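Local coordinates for protein redox-sensing transcriptional repressor Rex (Thermoanaerobacter ethanolicus, PDB 3WG9) that probably represses transcription in response to the cellular NADH/NAD(+) balance, binding DNA through a winged-helix domain and the dinucleotide through a Rossmann domain, at residues P16-Y21 with S47-D52. Numbering follows the deposited sequence.
Sequences PRYHRY and SQIRQD
At the hydroxyl edge of the Tyr18 ring lies the carboxylate of Asp52, with OD2 in the ring plane and the planes of ring and carboxylate 35° apart. Tyr18 OH donates a short hydrogen bond of 2.5 Å to Asp52 OD2, which accepts through its anti lone pair, the one turned away from OD1. Ile49 comes in obliquely at the same end of the ring, its CG1 3.5 Å from Tyr18 OH and 3.9 Å from Tyr18 CZ. With CG anti to the carbonyl carbon (chi1 -55°), Tyr18 points its ring toward helix 46-54, whose nearest CA, that of Ile49, is 9.0 Å from Tyr18 CA. Asp52 is held from further directions: Gln48 NE2, one turn earlier, reaches OD1 at 3.0 Å from above the carboxylate plane, and the salt bridge from Arg14 to OD2 would probably stabilise its negative charge. Met42, Val44 and Leu75 also pack on Tyr18. A phenylalanine here would remove the hydroxyl and would probably leave Asp52 OD2 without this buried donor. The contact joins helix 9-27 to helix 46-54 within the predicted helix-turn-helix region, a buried polar link between helices of the winged-helix DNA-binding domain of a Rex repressor.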
loop_
_atom_site.group_PDB
_atom_site.type_symbol
_atom_site.label_atom_id
_atom_site.label_comp_id
_atom_site.label_asym_id
_atom_site.label_seq_id
_atom_site.Cartn_x
_atom_site.Cartn_y
_atom_site.Cartn_z
ATOM N N PRO B 16 6.667 10.583 0.183
ATOM C CA PRO B 16 5.386 10.576 0.907
ATOM C C PRO B 16 5.503 10.166 2.375
ATOM O O PRO B 16 4.685 10.620 3.164
ATOM C CB PRO B 16 4.493 9.607 0.099
ATOM C CG PRO B 16 5.223 9.548 -1.289
ATOM C CD PRO B 16 6.678 9.623 -0.924
ATOM N N ARG B 17 6.436 9.283 2.703
ATOM C CA ARG B 17 6.677 8.935 4.113
ATOM C C ARG B 17 7.129 10.187 4.884
ATOM O O ARG B 17 6.594 10.489 5.964
ATOM C CB ARG B 17 7.719 7.832 4.241
ATOM C CG ARG B 17 7.386 6.527 3.475
ATOM C CD ARG B 17 8.494 5.479 3.727
ATOM N NE ARG B 17 8.662 5.267 5.167
ATOM C CZ ARG B 17 9.843 5.174 5.786
ATOM N NH1 ARG B 17 10.976 5.280 5.106
ATOM N NH2 ARG B 17 9.883 4.943 7.087
ATOM N N TYR B 18 8.020 11.016 4.307
ATOM C CA TYR B 18 8.363 12.243 5.064
ATOM C C TYR B 18 7.146 13.134 5.233
ATOM O O TYR B 18 6.892 13.673 6.329
ATOM C CB TYR B 18 9.445 13.031 4.341
ATOM C CG TYR B 18 10.706 12.254 4.027
ATOM C CD1 TYR B 18 11.202 11.268 4.878
ATOM C CD2 TYR B 18 11.443 12.571 2.903
ATOM C CE1 TYR B 18 12.390 10.591 4.593
ATOM C CE2 TYR B 18 12.643 11.939 2.635
ATOM C CZ TYR B 18 13.111 10.937 3.461
ATOM O OH TYR B 18 14.282 10.300 3.093
ATOM N N HIS B 19 6.356 13.291 4.162
ATOM C CA HIS B 19 5.191 14.204 4.168
ATOM C C HIS B 19 4.181 13.749 5.252
ATOM O O HIS B 19 3.630 14.534 6.030
ATOM C CB HIS B 19 4.535 14.098 2.768
ATOM C CG HIS B 19 3.387 15.026 2.549
ATOM N ND1 HIS B 19 2.068 14.639 2.705
ATOM C CD2 HIS B 19 3.358 16.328 2.181
ATOM C CE1 HIS B 19 1.274 15.660 2.429
ATOM N NE2 HIS B 19 2.033 16.700 2.111
ATOM N N ARG B 20 3.906 12.463 5.295
ATOM C CA ARG B 20 2.915 11.918 6.240
ATOM C C ARG B 20 3.359 12.084 7.722
ATOM O O ARG B 20 2.561 12.360 8.607
ATOM C CB ARG B 20 2.764 10.404 5.926
ATOM C CG ARG B 20 1.638 9.655 6.720
ATOM C CD ARG B 20 1.237 8.299 6.057
ATOM N NE ARG B 20 2.362 7.514 5.567
ATOM C CZ ARG B 20 3.160 6.758 6.326
ATOM N NH1 ARG B 20 2.964 6.728 7.635
ATOM N NH2 ARG B 20 4.181 6.045 5.812
ATOM N N TYR B 21 4.635 11.875 7.996
ATOM C CA TYR B 21 5.159 12.055 9.337
ATOM C C TYR B 21 5.142 13.536 9.784
ATOM O O TYR B 21 4.688 13.809 10.899
ATOM C CB TYR B 21 6.541 11.430 9.519
ATOM C CG TYR B 21 7.085 11.615 10.915
ATOM C CD1 TYR B 21 6.346 11.192 12.024
ATOM C CD2 TYR B 21 8.320 12.215 11.140
ATOM C CE1 TYR B 21 6.794 11.364 13.315
ATOM C CE2 TYR B 21 8.796 12.386 12.457
ATOM C CZ TYR B 21 8.020 11.951 13.535
ATOM O OH TYR B 21 8.443 12.086 14.842
ATOM N N SER B 47 21.851 11.828 6.577
ATOM C CA SER B 47 22.530 12.313 5.344
ATOM C C SER B 47 21.696 11.966 4.098
ATOM O O SER B 47 21.606 12.767 3.169
ATOM C CB SER B 47 23.953 11.795 5.259
ATOM O OG SER B 47 24.002 10.377 5.206
ATOM N N GLN B 48 21.102 10.768 4.063
ATOM C CA GLN B 48 20.247 10.401 2.915
ATOM C C GLN B 48 19.044 11.347 2.893
ATOM O O GLN B 48 18.569 11.741 1.829
ATOM C CB GLN B 48 19.780 8.939 3.009
ATOM C CG GLN B 48 19.037 8.437 1.735
ATOM C CD GLN B 48 19.890 8.547 0.508
ATOM O OE1 GLN B 48 20.888 7.883 0.419
ATOM N NE2 GLN B 48 19.533 9.412 -0.428
ATOM N N ILE B 49 18.523 11.705 4.055
ATOM C CA ILE B 49 17.338 12.569 4.039
ATOM C C ILE B 49 17.744 13.935 3.486
ATOM O O ILE B 49 17.015 14.526 2.683
ATOM C CB ILE B 49 16.777 12.778 5.423
ATOM C CG1 ILE B 49 16.106 11.469 5.903
ATOM C CG2 ILE B 49 15.810 13.917 5.357
ATOM C CD1 ILE B 49 15.705 11.532 7.392
ATOM N N ARG B 50 18.917 14.429 3.888
ATOM C CA ARG B 50 19.376 15.726 3.340
ATOM C C ARG B 50 19.521 15.616 1.812
ATOM O O ARG B 50 19.091 16.488 1.052
ATOM C CB ARG B 50 20.746 16.097 3.931
ATOM C CG ARG B 50 20.704 16.414 5.387
ATOM C CD ARG B 50 22.106 16.996 5.816
ATOM N NE ARG B 50 22.053 17.084 7.259
ATOM C CZ ARG B 50 22.496 16.167 8.100
ATOM N NH1 ARG B 50 23.270 15.187 7.658
ATOM N NH2 ARG B 50 22.216 16.313 9.394
ATOM N N GLN B 51 20.104 14.522 1.359
ATOM C CA GLN B 51 20.279 14.310 -0.055
ATOM C C GLN B 51 18.940 14.211 -0.838
ATOM O O GLN B 51 18.807 14.758 -1.967
ATOM C CB GLN B 51 21.029 13.012 -0.246
ATOM C CG GLN B 51 21.537 12.838 -1.713
ATOM C CD GLN B 51 22.551 11.683 -1.858
ATOM O OE1 GLN B 51 22.185 10.547 -2.146
ATOM N NE2 GLN B 51 23.822 11.976 -1.615
ATOM N N ASP B 52 17.960 13.568 -0.212
ATOM C CA ASP B 52 16.623 13.445 -0.834
ATOM C C ASP B 52 16.007 14.822 -1.066
ATOM O O ASP B 52 15.528 15.097 -2.151
ATOM C CB ASP B 52 15.656 12.628 0.024
ATOM C CG ASP B 52 15.995 11.129 0.039
ATOM O OD1 ASP B 52 16.796 10.652 -0.813
ATOM O OD2 ASP B 52 15.387 10.387 0.852
#